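Local coordinates for ABC transporter, substrate binding protein (Agrobacterium tumefaciens, PDB 3C9H) that probably captures a solute in the periplasm for uptake by an ABC transporter, and binds a magnesium ion, at residues Val138-Lys143 against Val249-Pro254; Pro151-Ala156 against Leu253-Thr258; Gly171-Tyr176 against Gly206-Lys211. One frame throughout, in Å; residues are numbered along the deposited sequence.

All three contacts lie within the range of the bacterial extracellular solute-binding family, and strand 230-235 links contacts 1 and 3 by pairing with both strand 135-142 (antiparallel) and strand 173-176 (parallel). Contact 1 pairs strand 135-142 with strand 249-252. Contact 2, its centre about 10 Å away, joins the start of helix 155-164, the next helix in the chain, to the loop that follows strand 249-252; the two share Leu253 and Pro254 and touch directly. Contact 3 is nested along the chain inside the loops closed by both, with centres about 15 Å from contact 1 and 17 Å from contact 2. The three tie together chain between 138 and 258, probably within one lobe of the binding protein.

Contact 1. Residues Val138-Lys143 against Val249-Pro254; sequences VFVYHK and VGIVLP
Phe139 and Pro254 meet at one end of an antiparallel strand pair, 138-142 against 249-252, within the sheet of this solute-binding fold. The proline lays its CG over a face of the phenylalanine ring as a CH-pi contact, 3.7 Å from the ring centroid. With CG anti to its own carbonyl carbon (chi1 -57°), the Phe139 ring lies toward the end of the pair, where Pro254 follows the strand, and Phe158 meets it edge-to-face. Next along the same side, Val252 packs its CB against Phe139 CB, and its CG2 branch approaches CE2 of Tyr141 at 3.9 Å. The Tyr141 ring is folded back across the partner strand by a chi1 of 65°, so that Gly250 CA sits under one face, 3.8 Å from the centroid. With no side chain at Gly250, the ring lies directly on the backbone, CE2 touching both CA and C. On the other side of the sheet Val138 CG2 and Ile251 CG2 touch at 3.9 Å, while Val138 CG1 reaches the Leu253 side chain. On this side Val140 and Val249 also pack on Leu220 of helix 216-224, and Val140 and Ile251 on Ala239 of helix 236-245.

Four backbone hydrogen bonds hold the strands together in two reciprocal pairs, Phe139 with Val252 and Tyr141 with Gly250. Val140 and Ile251 form the non-hydrogen-bonded pair between them, where Val140 CA approaches Gly250 O at 3.1 Å in a CA-H...O contact. That carbonyl also accepts from Tyr141 N, which stands above its plane. At the exposed edge Lys143 extends its chain along the glycine, the aliphatic part lying against the backbone, with CE 3.6 Å from Gly250 CA.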
loop_
_atom_site.group_PDB
_atom_site.type_symbol
_atom_site.label_atom_id
_atom_site.label_comp_id
_atom_site.label_asym_id
_atom_site.label_seq_id
_atom_site.Cartn_x
_atom_site.Cartn_y
_atom_site.Cartn_z
ATOM N N VAL A 138 -4.559 -8.952 -2.774
ATOM C CA VAL A 138 -5.655 -9.862 -3.122
ATOM C C VAL A 138 -5.725 -10.127 -4.623
ATOM O O VAL A 138 -5.105 -9.425 -5.430
ATOM C CB VAL A 138 -7.014 -9.280 -2.663
ATOM C CG1 VAL A 138 -6.985 -8.972 -1.175
ATOM C CG2 VAL A 138 -7.396 -8.017 -3.511
ATOM N N PHE A 139 -6.487 -11.153 -4.984
ATOM C CA PHE A 139 -6.840 -11.379 -6.379
ATOM C C PHE A 139 -8.095 -10.559 -6.659
ATOM O O PHE A 139 -8.968 -10.434 -5.814
ATOM C CB PHE A 139 -7.189 -12.845 -6.693
ATOM C CG PHE A 139 -6.121 -13.874 -6.373
ATOM C CD1 PHE A 139 -4.822 -13.529 -6.019
ATOM C CD2 PHE A 139 -6.434 -15.218 -6.459
ATOM C CE1 PHE A 139 -3.866 -14.514 -5.758
ATOM C CE2 PHE A 139 -5.469 -16.217 -6.209
ATOM C CZ PHE A 139 -4.193 -15.861 -5.859
ATOM N N VAL A 140 -8.191 -10.066 -7.880
ATOM C CA VAL A 140 -9.389 -9.457 -8.365
ATOM C C VAL A 140 -9.767 -10.160 -9.668
ATOM O O VAL A 140 -8.911 -10.734 -10.361
ATOM C CB VAL A 140 -9.249 -7.918 -8.533
ATOM C CG1 VAL A 140 -9.018 -7.260 -7.178
ATOM C CG2 VAL A 140 -8.120 -7.562 -9.510
ATOM N N TYR A 141 -11.058 -10.163 -9.968
ATOM C CA TYR A 141 -11.535 -10.794 -11.202
ATOM C C TYR A 141 -12.715 -10.038 -11.772
ATOM O O TYR A 141 -13.407 -9.317 -11.044
ATOM C CB TYR A 141 -11.896 -12.274 -10.977
ATOM C CG TYR A 141 -13.056 -12.548 -10.039
ATOM C CD1 TYR A 141 -14.316 -12.902 -10.532
ATOM C CD2 TYR A 141 -12.896 -12.461 -8.661
ATOM C CE1 TYR A 141 -15.381 -13.148 -9.658
ATOM C CE2 TYR A 141 -13.929 -12.722 -7.803
ATOM C CZ TYR A 141 -15.175 -13.049 -8.307
ATOM O OH TYR A 141 -16.193 -13.299 -7.432
ATOM N N HIS A 142 -12.920 -10.220 -13.070
ATOM C CA HIS A 142 -14.074 -9.704 -13.789
ATOM C C HIS A 142 -15.215 -10.740 -13.689
ATOM O O HIS A 142 -15.185 -11.769 -14.340
ATOM C CB HIS A 142 -13.668 -9.450 -15.237
ATOM C CG HIS A 142 -14.763 -8.900 -16.095
ATOM N ND1 HIS A 142 -15.350 -7.673 -15.868
ATOM C CD2 HIS A 142 -15.347 -9.392 -17.206
ATOM C CE1 HIS A 142 -16.259 -7.442 -16.793
ATOM N NE2 HIS A 142 -16.274 -8.468 -17.620
ATOM N N LYS A 143 -16.193 -10.446 -12.841
ATOM C CA LYS A 143 -17.295 -11.375 -12.538
ATOM C C LYS A 143 -17.985 -11.943 -13.784
ATOM O O LYS A 143 -18.166 -13.136 -13.873
ATOM C CB LYS A 143 -18.334 -10.723 -11.610
ATOM C CG LYS A 143 -17.814 -10.346 -10.242
ATOM C CD LYS A 143 -18.955 -9.946 -9.330
ATOM C CE LYS A 143 -18.445 -9.618 -7.947
ATOM N NZ LYS A 143 -19.498 -9.716 -6.886
ATOM N N VAL A 249 -16.388 -6.045 -10.491
ATOM C CA VAL A 249 -15.093 -6.369 -9.879
ATOM C C VAL A 249 -15.327 -7.259 -8.665
ATOM O O VAL A 249 -15.948 -6.844 -7.675
ATOM C CB VAL A 249 -14.283 -5.113 -9.443
ATOM C CG1 VAL A 249 -12.899 -5.523 -8.939
ATOM C CG2 VAL A 249 -14.116 -4.132 -10.590
ATOM N N GLY A 250 -14.831 -8.485 -8.753
ATOM C CA GLY A 250 -14.821 -9.411 -7.624
ATOM C C GLY A 250 -13.443 -9.490 -6.995
ATOM O O GLY A 250 -12.438 -9.183 -7.635
ATOM N N ILE A 251 -13.413 -9.906 -5.741
ATOM C CA ILE A 251 -12.208 -9.989 -4.928
ATOM C C ILE A 251 -12.095 -11.385 -4.314
ATOM O O ILE A 251 -13.101 -11.937 -3.839
ATOM C CB ILE A 251 -12.259 -8.978 -3.743
ATOM C CG1 ILE A 251 -12.386 -7.535 -4.248
ATOM C CG2 ILE A 251 -11.032 -9.150 -2.841
ATOM C CD1 ILE A 251 -12.836 -6.539 -3.180
ATOM N N VAL A 252 -10.878 -11.928 -4.286
ATOM C CA VAL A 252 -10.563 -13.165 -3.552
ATOM C C VAL A 252 -9.336 -12.930 -2.689
ATOM O O VAL A 252 -8.266 -12.543 -3.200
ATOM C CB VAL A 252 -10.307 -14.364 -4.526
ATOM C CG1 VAL A 252 -10.096 -15.655 -3.751
ATOM C CG2 VAL A 252 -11.429 -14.528 -5.481
ATOM N N LEU A 253 -9.487 -13.099 -1.367
ATOM C CA LEU A 253 -8.321 -13.150 -0.485
ATOM C C LEU A 253 -7.714 -14.528 -0.679
ATOM O O LEU A 253 -8.380 -15.512 -0.439
ATOM C CB LEU A 253 -8.680 -12.927 1.000
ATOM C CG LEU A 253 -8.651 -11.452 1.428
ATOM C CD1 LEU A 253 -9.896 -10.752 0.909
ATOM C CD2 LEU A 253 -8.532 -11.319 2.947
ATOM N N PRO A 254 -6.479 -14.607 -1.169
ATOM C CA PRO A 254 -5.923 -15.935 -1.406
ATOM C C PRO A 254 -5.918 -16.839 -0.165
ATOM O O PRO A 254 -5.493 -16.423 0.928
ATOM C CB PRO A 254 -4.502 -15.630 -1.868
ATOM C CG PRO A 254 -4.604 -14.285 -2.463
ATOM C CD PRO A 254 -5.551 -13.552 -1.598
#

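Contact 2. Residues Pro151-Ala156 against Leu253-Thr258; sequences PPATRA and LPKDYT
Arg155 lays its guanidinium flat on the ring of Tyr257, a stacked cation-pi pair that joins the N-terminus of helix 155-164 to the loop between strands 249-252 and 258-268. The planes are 10° apart and the group centres 3.7 Å, although the two side chains as a whole cross at about a right angle. The extended arginine chain from CG to NE spans the distance from the helix start to the tyrosine ring. Tyr257 CG lies between the backbone N and carbonyl carbon (chi1 66°), which brings the ring under the guanidinium.

Asp256 approaches at the guanidinium edge, its carboxylate turned 36° from that plane, and its OD1 makes a salt bridge with Arg155 NH2 at 3.0 Å. The same NH2 donates to Tyr257 O, also at 3.0 Å, and lies against Pro254 CB. The bonds to Asp256 and Tyr257 O, the stack, and the bond from NE to Tyr232 OH together hold the guanidinium in its rotation. Tyr257 OH is bonded in turn to Asp191.

The second carboxylate oxygen of Asp256 serves the helix start. Arg155 N donates to OD2 at 2.9 Å, reaching it from above the carboxylate plane, and a water bridges OD2 to Ala156 N. Thr154 holds the N-cap position and bonds Glu157 N through OG1, so side chains and water together satisfy amides of the first turn. Negative charge there would be expected to interact favourably with the helix dipole. Asp256 N, by contrast, is buried without a partner in the model.

Beside the helix start, Ala153 CB packs on the extended Lys255 chain, 3.8 Å from CD. Ala153 O receives Lys255 N at 2.8 Å in a nearly straight bond.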
loop_
_atom_site.group_PDB
_atom_site.type_symbol
_atom_site.label_atom_id
_atom_site.label_comp_id
_atom_site.label_asym_id
_atom_site.label_seq_id
_atom_site.Cartn_x
_atom_site.Cartn_y
_atom_site.Cartn_z
ATOM N N PRO A 151 -13.499 -18.120 -9.831
ATOM C CA PRO A 151 -12.101 -17.726 -10.004
ATOM C C PRO A 151 -11.157 -18.493 -9.086
ATOM O O PRO A 151 -11.608 -19.079 -8.100
ATOM C CB PRO A 151 -12.117 -16.241 -9.651
ATOM C CG PRO A 151 -13.224 -16.085 -8.709
ATOM C CD PRO A 151 -14.292 -17.044 -9.200
ATOM N N PRO A 152 -9.843 -18.495 -9.415
ATOM C CA PRO A 152 -8.828 -19.164 -8.603
ATOM C C PRO A 152 -8.708 -18.503 -7.233
ATOM O O PRO A 152 -8.864 -17.292 -7.133
ATOM C CB PRO A 152 -7.551 -19.007 -9.432
ATOM C CG PRO A 152 -7.795 -17.812 -10.298
ATOM C CD PRO A 152 -9.253 -17.805 -10.585
ATOM N N ALA A 153 -8.506 -19.316 -6.191
ATOM C CA ALA A 153 -8.437 -18.855 -4.802
ATOM C C ALA A 153 -7.069 -19.107 -4.148
ATOM O O ALA A 153 -6.853 -18.742 -2.996
ATOM C CB ALA A 153 -9.529 -19.529 -3.979
ATOM N N THR A 154 -6.162 -19.735 -4.882
ATOM C CA THR A 154 -4.810 -19.984 -4.447
ATOM C C THR A 154 -3.905 -19.758 -5.643
ATOM O O THR A 154 -4.370 -19.662 -6.785
ATOM C CB THR A 154 -4.603 -21.443 -3.949
ATOM O OG1 THR A 154 -4.651 -22.343 -5.059
ATOM C CG2 THR A 154 -5.624 -21.838 -2.896
ATOM N N ARG A 155 -2.609 -19.715 -5.387
ATOM C CA ARG A 155 -1.629 -19.543 -6.440
ATOM C C ARG A 155 -1.530 -20.764 -7.365
ATOM O O ARG A 155 -1.365 -20.610 -8.557
ATOM C CB ARG A 155 -0.276 -19.163 -5.824
ATOM C CG ARG A 155 -0.267 -17.669 -5.473
ATOM C CD ARG A 155 0.667 -17.320 -4.380
ATOM N NE ARG A 155 0.481 -15.933 -3.952
ATOM C CZ ARG A 155 -0.366 -15.541 -3.006
ATOM N NH1 ARG A 155 -0.445 -14.264 -2.699
ATOM N NH2 ARG A 155 -1.111 -16.414 -2.343
ATOM N N ALA A 156 -1.634 -21.962 -6.800
ATOM C CA ALA A 156 -1.755 -23.182 -7.602
ATOM C C ALA A 156 -2.937 -23.103 -8.558
ATOM O O ALA A 156 -2.782 -23.390 -9.748
ATOM C CB ALA A 156 -1.889 -24.404 -6.715
ATOM N N LEU A 253 -9.487 -13.099 -1.367
ATOM C CA LEU A 253 -8.321 -13.150 -0.485
ATOM C C LEU A 253 -7.714 -14.528 -0.679
ATOM O O LEU A 253 -8.380 -15.512 -0.439
ATOM C CB LEU A 253 -8.680 -12.927 1.000
ATOM C CG LEU A 253 -8.651 -11.452 1.428
ATOM C CD1 LEU A 253 -9.896 -10.752 0.909
ATOM C CD2 LEU A 253 -8.532 -11.319 2.947
ATOM N N PRO A 254 -6.479 -14.607 -1.169
ATOM C CA PRO A 254 -5.923 -15.935 -1.406
ATOM C C PRO A 254 -5.918 -16.839 -0.165
ATOM O O PRO A 254 -5.493 -16.423 0.928
ATOM C CB PRO A 254 -4.502 -15.630 -1.868
ATOM C CG PRO A 254 -4.604 -14.285 -2.463
ATOM C CD PRO A 254 -5.551 -13.552 -1.598
ATOM N N LYS A 255 -6.353 -18.078 -0.360
ATOM C CA LYS A 255 -6.546 -19.016 0.741
ATOM C C LYS A 255 -5.286 -19.753 1.151
ATOM O O LYS A 255 -5.200 -20.199 2.292
ATOM C CB LYS A 255 -7.639 -20.023 0.389
ATOM C CG LYS A 255 -9.020 -19.407 0.260
ATOM C CD LYS A 255 -9.960 -20.446 -0.274
ATOM C CE LYS A 255 -11.387 -19.945 -0.450
ATOM N NZ LYS A 255 -12.191 -21.041 -1.099
ATOM N N ASP A 256 -4.332 -19.906 0.228
ATOM C CA ASP A 256 -2.998 -20.446 0.560
ATOM C C ASP A 256 -2.218 -19.497 1.511
ATOM O O ASP A 256 -1.746 -19.906 2.563
ATOM C CB ASP A 256 -2.189 -20.814 -0.700
ATOM C CG ASP A 256 -2.167 -19.708 -1.773
ATOM O OD1 ASP A 256 -2.909 -18.708 -1.679
ATOM O OD2 ASP A 256 -1.411 -19.867 -2.752
ATOM N N TYR A 257 -2.109 -18.225 1.160
ATOM C CA TYR A 257 -1.647 -17.225 2.117
ATOM C C TYR A 257 -1.996 -15.842 1.577
ATOM O O TYR A 257 -2.157 -15.661 0.364
ATOM C CB TYR A 257 -0.135 -17.327 2.371
ATOM C CG TYR A 257 0.706 -17.001 1.163
ATOM C CD1 TYR A 257 1.089 -15.697 0.878
ATOM C CD2 TYR A 257 1.125 -18.007 0.301
ATOM C CE1 TYR A 257 1.855 -15.407 -0.256
ATOM C CE2 TYR A 257 1.884 -17.729 -0.796
ATOM C CZ TYR A 257 2.259 -16.442 -1.078
ATOM O OH TYR A 257 3.033 -16.218 -2.206
ATOM N N THR A 258 -2.101 -14.874 2.478
ATOM C CA THR A 258 -2.412 -13.509 2.074
ATOM C C THR A 258 -1.377 -12.578 2.700
ATOM O O THR A 258 -1.298 -12.464 3.923
ATOM C CB THR A 258 -3.863 -13.045 2.474
ATOM O OG1 THR A 258 -4.858 -13.814 1.780
ATOM C CG2 THR A 258 -4.086 -11.579 2.093
HETATM O O HOH W 1 -1.049 -22.436 -4.034
#

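Contact 3. Residues Gly171-Tyr176 against Gly206-Lys211; sequences GRIATY and GAAGVK
Ile173 packs across Val210 and Ala208 where the end of helix 198-207 turns into strand 211-213, which runs parallel to strand 173-176 in the sheet. The isoleucine places CG1 between its backbone N and carbonyl carbon (chi1 64°), and an extended second torsion carries CD1 on to Ala208 CB at 3.7 Å. The CG1 branch meets Val210 CB at 4.0 Å, the two side chains crossing at about a right angle. Leu162 of helix 155-164 touches both Ile173 and Ala208, while Met205 touches Ile173 and Val210, which closes a small apolar cluster between helices and sheet.

Val210 turns CG2 anti to its backbone N, and this methyl reaches across to Ala174 CA and to the CG2 methyl of Thr175, 3.9 Å away. Thr175 separates its two branches: CG2 faces Val210, whereas OG1, opposite the backbone N (chi1 -166°), bonds the carbonyl of Tyr232 in the adjoining strand 230-235. One small side chain thereby serves apolar packing and a polar link at once.

The helix closes at Gly209 with a Schellman motif, whose positive phi suits glycine. Just before it, Ala208 O accepts a short bond from Gly171 N, 2.7 Å long, and Gly171 CA points its hydrogen at Gly209 O in a CA-H...O contact. Further on the strands pair: Lys211 N donates to Ile173 O at 3.0 Å in a nearly straight bond, and Thr175 N returns a longer bond of 3.2 Å to Lys211 O. On the same side of the sheet as Ala174, a second torsion of -149° turns the exposed Lys211 chain back along the neighbouring segment, where its CE lies 3.7 Å from Gly171 O.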
loop_
_atom_site.group_PDB
_atom_site.type_symbol
_atom_site.label_atom_id
_atom_site.label_comp_id
_atom_site.label_asym_id
_atom_site.label_seq_id
_atom_site.Cartn_x
_atom_site.Cartn_y
_atom_site.Cartn_z
ATOM N N GLY A 171 -2.707 -12.026 -22.379
ATOM C CA GLY A 171 -2.700 -10.574 -22.384
ATOM C C GLY A 171 -3.884 -9.950 -21.667
ATOM O O GLY A 171 -4.131 -8.768 -21.818
ATOM N N ARG A 172 -4.621 -10.739 -20.889
ATOM C CA ARG A 172 -5.783 -10.232 -20.165
ATOM C C ARG A 172 -5.670 -10.528 -18.665
ATOM O O ARG A 172 -6.667 -10.634 -17.946
ATOM C CB ARG A 172 -7.075 -10.778 -20.779
ATOM C CG ARG A 172 -7.245 -10.254 -22.203
ATOM C CD ARG A 172 -8.488 -10.727 -22.894
ATOM N NE ARG A 172 -9.689 -10.255 -22.226
ATOM C CZ ARG A 172 -10.708 -11.029 -21.855
ATOM N NH1 ARG A 172 -10.727 -12.335 -22.111
ATOM N NH2 ARG A 172 -11.736 -10.482 -21.235
ATOM N N ILE A 173 -4.431 -10.623 -18.188
ATOM C CA ILE A 173 -4.181 -10.613 -16.740
ATOM C C ILE A 173 -3.154 -9.553 -16.441
ATOM O O ILE A 173 -2.385 -9.144 -17.315
ATOM C CB ILE A 173 -3.724 -11.980 -16.186
ATOM C CG1 ILE A 173 -2.379 -12.378 -16.798
ATOM C CG2 ILE A 173 -4.818 -13.049 -16.453
ATOM C CD1 ILE A 173 -1.733 -13.529 -16.112
ATOM N N ALA A 174 -3.148 -9.100 -15.193
ATOM C CA ALA A 174 -2.303 -7.975 -14.814
ATOM C C ALA A 174 -1.807 -8.065 -13.362
ATOM O O ALA A 174 -2.435 -8.691 -12.510
ATOM C CB ALA A 174 -3.050 -6.668 -15.022
ATOM N N THR A 175 -0.667 -7.422 -13.120
ATOM C CA THR A 175 -0.079 -7.311 -11.795
ATOM C C THR A 175 0.791 -6.045 -11.711
ATOM O O THR A 175 0.930 -5.284 -12.689
ATOM C CB THR A 175 0.740 -8.571 -11.437
ATOM O OG1 THR A 175 1.025 -8.573 -10.034
ATOM C CG2 THR A 175 2.053 -8.645 -12.243
ATOM N N TYR A 176 1.323 -5.783 -10.518
ATOM C CA TYR A 176 2.213 -4.647 -10.317
ATOM C C TYR A 176 3.516 -4.858 -11.080
ATOM O O TYR A 176 4.075 -5.944 -11.075
ATOM C CB TYR A 176 2.578 -4.475 -8.845
ATOM C CG TYR A 176 1.626 -3.636 -8.038
ATOM C CD1 TYR A 176 0.887 -4.192 -6.994
ATOM C CD2 TYR A 176 1.482 -2.284 -8.295
ATOM C CE1 TYR A 176 0.030 -3.391 -6.218
ATOM C CE2 TYR A 176 0.643 -1.499 -7.524
ATOM C CZ TYR A 176 -0.063 -2.051 -6.493
ATOM O OH TYR A 176 -0.880 -1.244 -5.745
ATOM N N GLY A 206 3.960 -14.667 -17.083
ATOM C CA GLY A 206 4.701 -14.247 -18.278
ATOM C C GLY A 206 4.266 -14.990 -19.544
ATOM O O GLY A 206 4.151 -14.383 -20.598
ATOM N N ALA A 207 3.996 -16.293 -19.422
ATOM C CA ALA A 207 3.452 -17.110 -20.524
ATOM C C ALA A 207 2.025 -16.709 -20.910
ATOM O O ALA A 207 1.651 -16.776 -22.090
ATOM C CB ALA A 207 3.499 -18.556 -20.158
ATOM N N ALA A 208 1.244 -16.265 -19.923
ATOM C CA ALA A 208 -0.071 -15.669 -20.171
ATOM C C ALA A 208 -0.015 -14.221 -20.673
ATOM O O ALA A 208 -1.051 -13.573 -20.828
ATOM C CB ALA A 208 -0.955 -15.781 -18.912
ATOM N N GLY A 209 1.182 -13.697 -20.932
ATOM C CA GLY A 209 1.318 -12.354 -21.466
ATOM C C GLY A 209 0.859 -11.291 -20.478
ATOM O O GLY A 209 0.200 -10.317 -20.864
ATOM N N VAL A 210 1.227 -11.461 -19.208
ATOM C CA VAL A 210 0.816 -10.518 -18.148
ATOM C C VAL A 210 1.244 -9.090 -18.465
ATOM O O VAL A 210 2.357 -8.863 -18.925
ATOM C CB VAL A 210 1.361 -10.936 -16.747
ATOM C CG1 VAL A 210 2.912 -10.896 -16.707
ATOM C CG2 VAL A 210 0.767 -10.075 -15.650
ATOM N N LYS A 211 0.333 -8.145 -18.238
ATOM C CA LYS A 211 0.602 -6.725 -18.357
ATOM C C LYS A 211 0.863 -6.157 -16.976
ATOM O O LYS A 211 0.157 -6.487 -16.024
ATOM C CB LYS A 211 -0.588 -6.021 -18.974
ATOM C CG LYS A 211 -0.979 -6.644 -20.341
ATOM C CD LYS A 211 -1.560 -5.610 -21.263
ATOM C CE LYS A 211 -1.673 -6.166 -22.689
ATOM N NZ LYS A 211 -0.467 -7.001 -23.023
#